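Local coordinates for lipoprotein (Actinomyces odontolyticus, PDB 3UP9) that probably serves as the membrane-attached, methionine-binding component of an ABC importer, and holds selenomethionine between its two lobes, at residues G91-K96 with G181-S186; G107-I112 with Y170-G175; T50-G55 with V203-G208; V7-G12 with D214-L219. All coordinates share one frame; numbering follows the deposited sequence.

Interaction 1. Residues G91-K96 with G181-S186; sequences GVFSNK and GGKTIS
Phe-93 projects from the end of strand 91-93 toward Lys-183, Thr-184 and Ile-185, and its ring carries most of the contact. From CB, the chi1 of -63° places CG beside the backbone N and aims the ring along its own strand toward Gly-91. CD2 comes first, 4.2 Å from Lys-183 CD, where the methylenes of the extended lysine pass the ring obliquely. CE2 then meets Thr-184 O at 3.9 Å; that carbonyl oxygen lies at the ring edge, in its plane, and so faces the slightly positive rim of hydrogens. At the tip, CZ is 4.3 Å from Ile-185 CD1, again at a slant. The segment 181-186 links two short helices: Gly-182, with positive phi, is the C' residue of a Schellman motif ending helix 175-180, and Thr-184 is the N-cap of helix 185-188, its OG1 bonded to Gly-187 N. CE1 packs against Ile-173 O of the neighbouring strand 170-173, 3.4 Å away. Gly-91 is what makes room for this: a CB there would clash with Phe-93 CE1 and be tight against Ile-185 CD1, which instead rests 4.3 Å from Gly-91 CA.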
# COMPACT_ATOMS: atom_id res chain seq x y z
N GLY A 91 -1.17 2.22 -9.81
CA GLY A 91 -1.48 2.08 -11.22
C GLY A 91 -2.96 2.20 -11.56
O GLY A 91 -3.84 1.97 -10.73
N VAL A 92 -3.21 2.59 -12.79
CA VAL A 92 -4.49 2.52 -13.44
C VAL A 92 -4.41 1.22 -14.21
O VAL A 92 -3.43 0.95 -14.93
CB VAL A 92 -4.74 3.69 -14.39
CG1 VAL A 92 -6.11 3.53 -15.08
CG2 VAL A 92 -4.64 5.02 -13.63
N PHE A 93 -5.41 0.38 -13.97
CA PHE A 93 -5.54 -0.89 -14.60
C PHE A 93 -6.84 -0.95 -15.33
O PHE A 93 -7.75 -0.17 -15.06
CB PHE A 93 -5.47 -2.00 -13.52
CG PHE A 93 -4.15 -2.04 -12.80
CD1 PHE A 93 -3.91 -1.25 -11.69
CD2 PHE A 93 -3.13 -2.86 -13.26
CE1 PHE A 93 -2.68 -1.30 -11.02
CE2 PHE A 93 -1.90 -2.90 -12.60
CZ PHE A 93 -1.70 -2.15 -11.47
N SER A 94 -6.94 -1.89 -16.26
CA SER A 94 -8.15 -2.12 -17.02
C SER A 94 -8.10 -3.52 -17.65
O SER A 94 -7.05 -4.00 -17.98
CB SER A 94 -8.27 -1.03 -18.10
OG SER A 94 -9.24 -1.28 -19.07
N ASN A 95 -9.26 -4.14 -17.81
CA ASN A 95 -9.40 -5.29 -18.68
C ASN A 95 -10.10 -4.98 -20.01
O ASN A 95 -10.30 -5.90 -20.81
CB ASN A 95 -10.14 -6.44 -17.99
CG ASN A 95 -9.34 -7.05 -16.88
OD1 ASN A 95 -8.12 -6.96 -16.82
ND2 ASN A 95 -10.04 -7.66 -15.97
N LYS A 96 -10.49 -3.71 -20.23
CA LYS A 96 -11.33 -3.33 -21.40
C LYS A 96 -10.58 -2.42 -22.38
O LYS A 96 -10.94 -2.33 -23.54
CB LYS A 96 -12.70 -2.69 -20.95
CG LYS A 96 -13.63 -3.68 -20.15
CD LYS A 96 -14.93 -3.08 -19.51
CE LYS A 96 -15.63 -3.99 -18.50
NZ LYS A 96 -15.50 -5.42 -18.91
N GLY A 181 -4.23 -9.88 -7.39
CA GLY A 181 -4.92 -10.18 -8.65
C GLY A 181 -4.12 -10.69 -9.84
O GLY A 181 -4.64 -10.75 -10.97
N GLY A 182 -2.85 -11.07 -9.61
CA GLY A 182 -1.99 -11.58 -10.67
C GLY A 182 -1.50 -10.47 -11.59
O GLY A 182 -1.12 -10.71 -12.71
N LYS A 183 -1.52 -9.24 -11.14
CA LYS A 183 -1.16 -8.14 -12.01
C LYS A 183 0.21 -7.54 -11.62
O LYS A 183 0.66 -7.67 -10.49
CB LYS A 183 -2.28 -7.11 -11.98
CG LYS A 183 -3.59 -7.76 -12.43
CD LYS A 183 -4.67 -6.74 -12.69
CE LYS A 183 -5.92 -7.44 -13.20
NZ LYS A 183 -5.55 -8.67 -13.92
N THR A 184 0.90 -6.94 -12.57
CA THR A 184 2.15 -6.28 -12.30
C THR A 184 2.15 -4.88 -12.95
O THR A 184 1.34 -4.61 -13.82
CB THR A 184 3.32 -7.14 -12.83
OG1 THR A 184 3.32 -7.05 -14.26
CG2 THR A 184 3.24 -8.66 -12.37
N ILE A 185 3.06 -4.00 -12.57
CA ILE A 185 3.19 -2.69 -13.18
C ILE A 185 3.66 -2.82 -14.61
O ILE A 185 3.07 -2.31 -15.53
CB ILE A 185 4.10 -1.76 -12.34
CG1 ILE A 185 3.30 -1.24 -11.13
CG2 ILE A 185 4.68 -0.59 -13.14
CD1 ILE A 185 2.16 -0.29 -11.45
N SER A 186 4.74 -3.54 -14.81
CA SER A 186 5.29 -3.64 -16.13
C SER A 186 4.27 -4.21 -17.11
O SER A 186 4.16 -3.76 -18.26
CB SER A 186 6.52 -4.51 -16.09
OG SER A 186 6.92 -4.81 -17.39

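Interaction 2. Residues G107-I112 with Y170-G175; sequences GTIGII and YAVING. With MSE (selenomethionine), chain B.
A parallel strand pair of the five-stranded sheet in the second lobe joins Ile-109 and Gly-110 to Tyr-170 and Ala-171, and it runs toward the ligand pocket. Both backbone polar atoms of Gly-110 bond to strand 170-173: its N donates to Tyr-170 O (2.9 Å), and its O accepts from Val-172 N (2.9 Å). A third bond, from Tyr-170 N to Thr-108 O, is weak. Ile-109 and Tyr-170 lie on one face, with Ile-109 CG1 4.2 Å from Tyr-170 CB; on this face Ile-109 CG2, anti to the backbone N, also meets Val-172 CG2 at 4.1 Å. Helix 115-127 covers this side through Ala-121. On the other face Ala-171 CB lies near Gly-110, where a CB would be tight. The strand order 3-2-4-1-5 is consistent with a type II periplasmic-binding-protein lobe, in which ligand-contacting residues follow the strand ends. Here the strands part, and one water replaces the direct bond, donating to Val-172 O (2.7 Å) and accepting from Ile-112 N (2.8 Å). Beyond it Asn-174 turns its amide so that OD1 is 3.8 Å from Ile-112 CD1, while ND2 gives a nearly straight bond (174°) to OXT of selenomethionine at 3.0 Å. Asn-117 OD1 accepts from the same ND2, so the two bonds probably fix the amide's rotation; Arg-120 NH1 also bonds the selenomethionine.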
# COMPACT_ATOMS: atom_id res chain seq x y z
N GLY A 107 -18.24 6.75 -19.19
CA GLY A 107 -17.52 5.55 -18.75
C GLY A 107 -17.29 5.59 -17.25
O GLY A 107 -17.64 6.58 -16.61
N THR A 108 -16.71 4.54 -16.70
CA THR A 108 -16.60 4.39 -15.25
C THR A 108 -15.16 4.08 -14.79
O THR A 108 -14.45 3.40 -15.47
CB THR A 108 -17.50 3.26 -14.76
OG1 THR A 108 -17.20 2.09 -15.51
CG2 THR A 108 -19.02 3.66 -14.89
N ILE A 109 -14.75 4.63 -13.64
CA ILE A 109 -13.43 4.37 -13.07
C ILE A 109 -13.67 3.98 -11.63
O ILE A 109 -14.22 4.76 -10.87
CB ILE A 109 -12.46 5.57 -13.13
CG1 ILE A 109 -12.21 6.00 -14.60
CG2 ILE A 109 -11.13 5.24 -12.43
CD1 ILE A 109 -11.19 7.11 -14.79
N GLY A 110 -13.32 2.74 -11.30
CA GLY A 110 -13.27 2.28 -9.92
C GLY A 110 -12.18 2.96 -9.12
O GLY A 110 -11.05 3.11 -9.59
N ILE A 111 -12.51 3.37 -7.91
CA ILE A 111 -11.60 4.12 -7.05
C ILE A 111 -11.83 3.64 -5.60
O ILE A 111 -12.95 3.43 -5.18
CB ILE A 111 -11.84 5.65 -7.21
CG1 ILE A 111 -10.72 6.49 -6.57
CG2 ILE A 111 -13.24 6.06 -6.69
CD1 ILE A 111 -10.62 7.90 -7.17
N ILE A 112 -10.75 3.43 -4.87
CA ILE A 112 -10.81 3.01 -3.48
C ILE A 112 -11.59 4.03 -2.60
O ILE A 112 -11.70 5.24 -2.91
CB ILE A 112 -9.36 2.78 -2.93
CG1 ILE A 112 -9.35 1.75 -1.78
CG2 ILE A 112 -8.72 4.13 -2.54
CD1 ILE A 112 -8.00 1.20 -1.39
N TYR A 170 -12.00 1.19 -16.12
CA TYR A 170 -10.69 1.28 -15.49
C TYR A 170 -10.88 1.15 -14.02
O TYR A 170 -11.98 1.37 -13.53
CB TYR A 170 -9.99 2.65 -15.74
CG TYR A 170 -9.89 3.01 -17.19
CD1 TYR A 170 -10.96 3.60 -17.84
CD2 TYR A 170 -8.79 2.71 -17.92
CE1 TYR A 170 -10.91 3.87 -19.19
CE2 TYR A 170 -8.73 3.00 -19.26
CZ TYR A 170 -9.79 3.58 -19.91
OH TYR A 170 -9.73 3.90 -21.27
N ALA A 171 -9.81 0.84 -13.29
CA ALA A 171 -9.83 1.01 -11.81
C ALA A 171 -8.46 1.45 -11.35
O ALA A 171 -7.47 1.02 -11.96
CB ALA A 171 -10.25 -0.29 -11.13
N VAL A 172 -8.37 2.31 -10.34
CA VAL A 172 -7.06 2.67 -9.74
C VAL A 172 -6.76 1.73 -8.58
O VAL A 172 -7.58 1.58 -7.70
CB VAL A 172 -6.98 4.17 -9.30
CG1 VAL A 172 -5.55 4.54 -8.93
CG2 VAL A 172 -7.53 5.08 -10.44
N ILE A 173 -5.59 1.07 -8.59
CA ILE A 173 -5.37 -0.06 -7.72
C ILE A 173 -3.96 -0.05 -7.10
O ILE A 173 -2.98 -0.18 -7.81
CB ILE A 173 -5.55 -1.41 -8.44
CG1 ILE A 173 -6.84 -1.46 -9.29
CG2 ILE A 173 -5.52 -2.55 -7.42
CD1 ILE A 173 -7.20 -2.88 -9.82
N ASN A 174 -3.89 -0.00 -5.76
CA ASN A 174 -2.65 -0.12 -5.01
C ASN A 174 -1.94 -1.42 -5.31
O ASN A 174 -2.60 -2.50 -5.50
CB ASN A 174 -2.92 -0.01 -3.50
CG ASN A 174 -3.56 1.33 -3.09
OD1 ASN A 174 -4.74 1.59 -3.33
ND2 ASN A 174 -2.76 2.17 -2.46
N GLY A 175 -0.61 -1.36 -5.29
CA GLY A 175 0.23 -2.55 -5.57
C GLY A 175 -0.15 -3.85 -4.89
O GLY A 175 -0.33 -4.86 -5.56
N MSE B . 0.71 -1.38 0.08
CA MSE B . -0.06 -0.15 -0.20
C MSE B . 0.71 0.87 -1.00
O MSE B . 1.96 0.97 -0.83
OXT MSE B . 0.07 1.57 -1.79
CB MSE B . -0.50 0.49 1.09
CG MSE B . -1.44 1.72 0.90
SE MSE B . -1.92 2.46 2.60
CE MSE B . -2.72 0.91 3.58
O HOH W 1 -8.20 3.64 -6.05

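Interaction 3. Residues T50-G55 with V203-G208; sequences TALNDG and VLVWKG. With PG4 (tetraethylene glycol), chain D.
Lys-207 and Asn-53 meet where the last turn of helix 46-53 faces strand 201-207, and the lysine ammonium is shared between two oxygens of the one asparagine. Lys-207 NZ donates to Asn-53 O at 3.1 Å, in the carbonyl plane and on a lone pair, and to Asn-53 OD1 at 2.9 Å from above the amide plane, 44° out of it. The lysine chain leaves the strand extended and bends at its last two torsions, which lets CD pass Leu-52 O before NZ turns onto Asn-53. OD1 has a second donor, O1 of a tetraethylene glycol at 2.7 Å, probably from the crystallisation liquor; Asn-53 ND2 and Lys-207 NZ add only weak bonds to this molecule. The helix ends here in a Schellman motif with Gly-55 at positive phi: Asp-54 N still bonds Thr-50 O, while the bond from Gly-55 N to Leu-52 O is weak. A positive charge beside these last carbonyls would probably be favoured by the helix dipole. A methionine in place of Lys-207 would probably leave Asn-53 O without this donor and its amide freer to turn. Below these polar groups, Leu-52 fills the gap between helix and sheet: CG anti to the backbone N (chi1 -179°) sends CD2 to 3.7 Å from Val-205 CG1 and 3.7 Å from Trp-206 CA, with Phe-79 of strand 79-81 alongside Leu-52 and Val-205.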
# COMPACT_ATOMS: atom_id res chain seq x y z
N THR A 50 -6.60 -1.67 13.50
CA THR A 50 -7.48 -2.02 14.61
C THR A 50 -6.82 -3.11 15.50
O THR A 50 -6.77 -3.01 16.71
CB THR A 50 -8.87 -2.47 14.05
OG1 THR A 50 -9.52 -1.35 13.45
CG2 THR A 50 -9.78 -3.03 15.15
N ALA A 51 -6.31 -4.16 14.88
CA ALA A 51 -5.63 -5.22 15.64
C ALA A 51 -4.41 -4.68 16.38
O ALA A 51 -4.22 -5.07 17.51
CB ALA A 51 -5.20 -6.40 14.73
N LEU A 52 -3.58 -3.83 15.75
CA LEU A 52 -2.45 -3.14 16.47
C LEU A 52 -3.00 -2.31 17.62
O LEU A 52 -2.51 -2.41 18.73
CB LEU A 52 -1.60 -2.25 15.56
CG LEU A 52 -0.43 -1.54 16.21
CD1 LEU A 52 0.44 -2.60 16.89
CD2 LEU A 52 0.35 -0.69 15.18
N ASN A 53 -4.06 -1.55 17.39
CA ASN A 53 -4.63 -0.73 18.45
C ASN A 53 -5.17 -1.52 19.63
O ASN A 53 -4.97 -1.10 20.78
CB ASN A 53 -5.74 0.23 17.98
CG ASN A 53 -5.86 1.44 18.92
OD1 ASN A 53 -4.84 1.86 19.45
ND2 ASN A 53 -7.07 2.01 19.08
N ASP A 54 -5.86 -2.63 19.35
CA ASP A 54 -6.62 -3.36 20.36
C ASP A 54 -5.74 -4.34 21.11
O ASP A 54 -6.22 -5.07 21.96
CB ASP A 54 -7.75 -4.18 19.70
CG ASP A 54 -8.81 -3.32 19.01
OD1 ASP A 54 -8.83 -2.06 19.19
OD2 ASP A 54 -9.61 -3.94 18.24
N GLY A 55 -4.48 -4.47 20.74
CA GLY A 55 -3.62 -5.42 21.43
C GLY A 55 -3.45 -6.81 20.81
O GLY A 55 -3.02 -7.69 21.47
N VAL A 203 5.88 1.39 5.73
CA VAL A 203 6.60 1.41 6.99
C VAL A 203 6.10 0.37 7.98
O VAL A 203 4.95 -0.07 7.91
CB VAL A 203 6.57 2.86 7.62
CG1 VAL A 203 7.46 3.79 6.80
CG2 VAL A 203 5.15 3.38 7.69
N LEU A 204 7.00 -0.03 8.89
CA LEU A 204 6.68 -0.88 10.06
C LEU A 204 6.02 0.05 11.06
O LEU A 204 6.52 1.16 11.27
CB LEU A 204 7.96 -1.52 10.68
CG LEU A 204 7.70 -2.50 11.83
CD1 LEU A 204 7.16 -3.83 11.37
CD2 LEU A 204 9.00 -2.73 12.58
N VAL A 205 4.88 -0.34 11.62
CA VAL A 205 4.16 0.51 12.59
C VAL A 205 3.93 -0.33 13.81
O VAL A 205 3.62 -1.51 13.69
CB VAL A 205 2.83 1.12 12.02
CG1 VAL A 205 2.04 1.89 13.08
CG2 VAL A 205 3.09 1.95 10.77
N TRP A 206 4.12 0.27 14.97
CA TRP A 206 3.83 -0.35 16.25
C TRP A 206 3.20 0.68 17.21
O TRP A 206 3.11 1.88 16.92
CB TRP A 206 5.11 -0.99 16.80
CG TRP A 206 6.20 -0.01 17.14
CD1 TRP A 206 6.43 0.60 18.37
CD2 TRP A 206 7.21 0.57 16.24
NE1 TRP A 206 7.46 1.48 18.30
CE2 TRP A 206 7.98 1.51 17.05
CE3 TRP A 206 7.52 0.45 14.86
CZ2 TRP A 206 9.05 2.25 16.52
CZ3 TRP A 206 8.58 1.20 14.34
CH2 TRP A 206 9.32 2.09 15.16
N LYS A 207 2.74 0.21 18.36
CA LYS A 207 2.02 1.08 19.29
C LYS A 207 3.05 1.69 20.24
O LYS A 207 3.95 0.98 20.70
CB LYS A 207 0.97 0.27 20.05
CG LYS A 207 -0.16 1.07 20.66
CD LYS A 207 -1.30 0.14 21.01
CE LYS A 207 -2.08 0.59 22.23
NZ LYS A 207 -3.33 1.26 21.83
N GLY A 208 2.90 2.99 20.53
CA GLY A 208 3.86 3.74 21.35
C GLY A 208 4.25 3.11 22.68
O GLY A 208 5.42 3.19 23.12
O1 PG4 D . -4.06 4.23 20.46
C1 PG4 D . -4.82 4.91 21.49
C2 PG4 D . -6.34 4.92 21.28
O2 PG4 D . -6.83 5.36 20.00
C3 PG4 D . -8.25 5.51 19.91
C4 PG4 D . -8.83 4.71 18.74
O3 PG4 D . -9.88 3.80 19.15

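Interaction 4. Residues V7-G12 with D214-L219; sequences VTLTVG and DAIAKL
Flat side chains play no part where Val-7, Leu-9 and Val-11 meet Ala-215, Ile-216 and Leu-219; the only planar group touched is the peptide carbonyl of Ala-215, whose O lies 3.9 Å from Leu-9 CD1 and is already taken by the helix bond from Leu-219 N. Val-7 CG1 sits close on Ala-215 CB, at 3.4 Å, a methyl small enough to let the helix approach. Leu-9 is wedged into the helix surface with its two methyls divided: CD2 meets Ile-216 CG1 at 3.9 Å and Ala-215 CB at 4.0 Å, while CD1 meets Leu-219 CD2 at 3.9 Å. Strand 7-13, paired in parallel with 35-41 and 59-64 in the sheet of the first lobe, is thus covered by helix 213-223; the axes of 7-12 and 214-219 approach to 9.1 Å and cross at -69°. Cutting Leu-9 back to an alanine would probably open a gap between Ile-216 and Leu-219 and leave the helix less firmly seated. Further along, Val-11 CG2 and Leu-219 CD2 reach toward each other tip to tip, 3.7 Å apart; the leucine's CG is anti to its backbone N (chi1 175°), extending the methyl toward the sheet, where it also packs on Leu-204.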
# COMPACT_ATOMS: atom_id res chain seq x y z
N VAL A 7 12.56 -13.15 21.73
CA VAL A 7 11.22 -12.52 21.80
C VAL A 7 10.42 -12.85 20.52
O VAL A 7 10.95 -12.77 19.41
CB VAL A 7 11.32 -10.96 22.00
CG1 VAL A 7 9.94 -10.26 21.82
CG2 VAL A 7 11.92 -10.65 23.37
N THR A 8 9.14 -13.19 20.66
CA THR A 8 8.33 -13.51 19.50
C THR A 8 7.51 -12.33 19.20
O THR A 8 6.97 -11.75 20.13
CB THR A 8 7.38 -14.69 19.75
OG1 THR A 8 8.15 -15.87 19.73
CG2 THR A 8 6.35 -14.79 18.65
N LEU A 9 7.36 -11.99 17.91
CA LEU A 9 6.61 -10.80 17.50
C LEU A 9 5.47 -11.15 16.56
O LEU A 9 5.73 -11.67 15.50
CB LEU A 9 7.50 -9.83 16.75
CG LEU A 9 8.58 -9.02 17.42
CD1 LEU A 9 9.30 -8.20 16.34
CD2 LEU A 9 7.97 -8.09 18.42
N THR A 10 4.21 -10.84 16.92
CA THR A 10 3.10 -11.04 16.01
C THR A 10 3.02 -9.78 15.10
O THR A 10 2.85 -8.64 15.58
CB THR A 10 1.78 -11.42 16.79
OG1 THR A 10 2.06 -12.44 17.77
CG2 THR A 10 0.69 -11.96 15.86
N VAL A 11 3.23 -9.98 13.79
CA VAL A 11 3.23 -8.90 12.85
C VAL A 11 2.18 -9.16 11.76
O VAL A 11 2.22 -10.21 11.09
CB VAL A 11 4.59 -8.73 12.14
CG1 VAL A 11 4.56 -7.47 11.30
CG2 VAL A 11 5.75 -8.69 13.13
N GLY A 12 1.24 -8.20 11.60
CA GLY A 12 0.23 -8.24 10.57
C GLY A 12 0.69 -7.61 9.27
O GLY A 12 1.36 -6.60 9.27
N ASP A 214 12.62 -3.36 22.15
CA ASP A 214 13.91 -3.92 21.72
C ASP A 214 13.78 -4.85 20.55
O ASP A 214 14.53 -4.70 19.58
CB ASP A 214 14.60 -4.67 22.83
CG ASP A 214 15.11 -3.77 23.90
OD1 ASP A 214 14.97 -2.54 23.79
OD2 ASP A 214 15.65 -4.29 24.90
N ALA A 215 12.83 -5.78 20.62
CA ALA A 215 12.59 -6.75 19.56
C ALA A 215 12.15 -6.05 18.23
O ALA A 215 12.65 -6.38 17.14
CB ALA A 215 11.57 -7.81 20.03
N ILE A 216 11.21 -5.10 18.32
CA ILE A 216 10.70 -4.33 17.14
C ILE A 216 11.81 -3.52 16.46
O ILE A 216 11.88 -3.46 15.26
CB ILE A 216 9.53 -3.42 17.55
CG1 ILE A 216 8.29 -4.26 17.86
CG2 ILE A 216 9.20 -2.44 16.48
CD1 ILE A 216 7.36 -3.67 18.87
N ALA A 217 12.71 -2.91 17.24
CA ALA A 217 13.90 -2.21 16.68
C ALA A 217 14.81 -3.20 15.95
O ALA A 217 15.43 -2.83 14.95
CB ALA A 217 14.67 -1.45 17.76
N LYS A 218 14.89 -4.46 16.41
CA LYS A 218 15.64 -5.48 15.63
C LYS A 218 14.96 -5.79 14.26
O LYS A 218 15.64 -5.82 13.26
CB LYS A 218 15.94 -6.75 16.45
CG LYS A 218 17.01 -6.58 17.55
CD LYS A 218 17.04 -7.75 18.56
CE LYS A 218 18.11 -7.52 19.62
NZ LYS A 218 18.67 -8.78 20.19
N LEU A 219 13.64 -5.96 14.23
CA LEU A 219 12.89 -6.18 13.00
C LEU A 219 13.03 -4.98 12.06
O LEU A 219 13.31 -5.13 10.84
CB LEU A 219 11.40 -6.50 13.32
CG LEU A 219 10.44 -6.67 12.14
CD1 LEU A 219 10.98 -7.74 11.22
CD2 LEU A 219 9.02 -6.96 12.63

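How the interactions relate
The contacts fall into two pairs on opposite sides of the chain's centre. Interactions 1 and 2 touch through strands 91-93 and 170-173, adjacent in one sheet and probably bonded from Phe-93 O to Ala-171 N and from Gly-91 O to Ile-173 N. Interactions 3 and 4, centres 12 Å apart, share the other sheet: Trp-206 and Leu-204 of strand 201-207 pack on Ile-216 and Leu-219. Interactions 2 and 4 are buried, yet one rests on backbone bonds and a water, the other on aliphatic packing. Of the partly buried two, interaction 1 sets a ring against aliphatic groups and a carbonyl at a helix start, whereas interaction 3 adds a charged donor at a helix C-terminal end. Selenomethionine is touched by interaction 2.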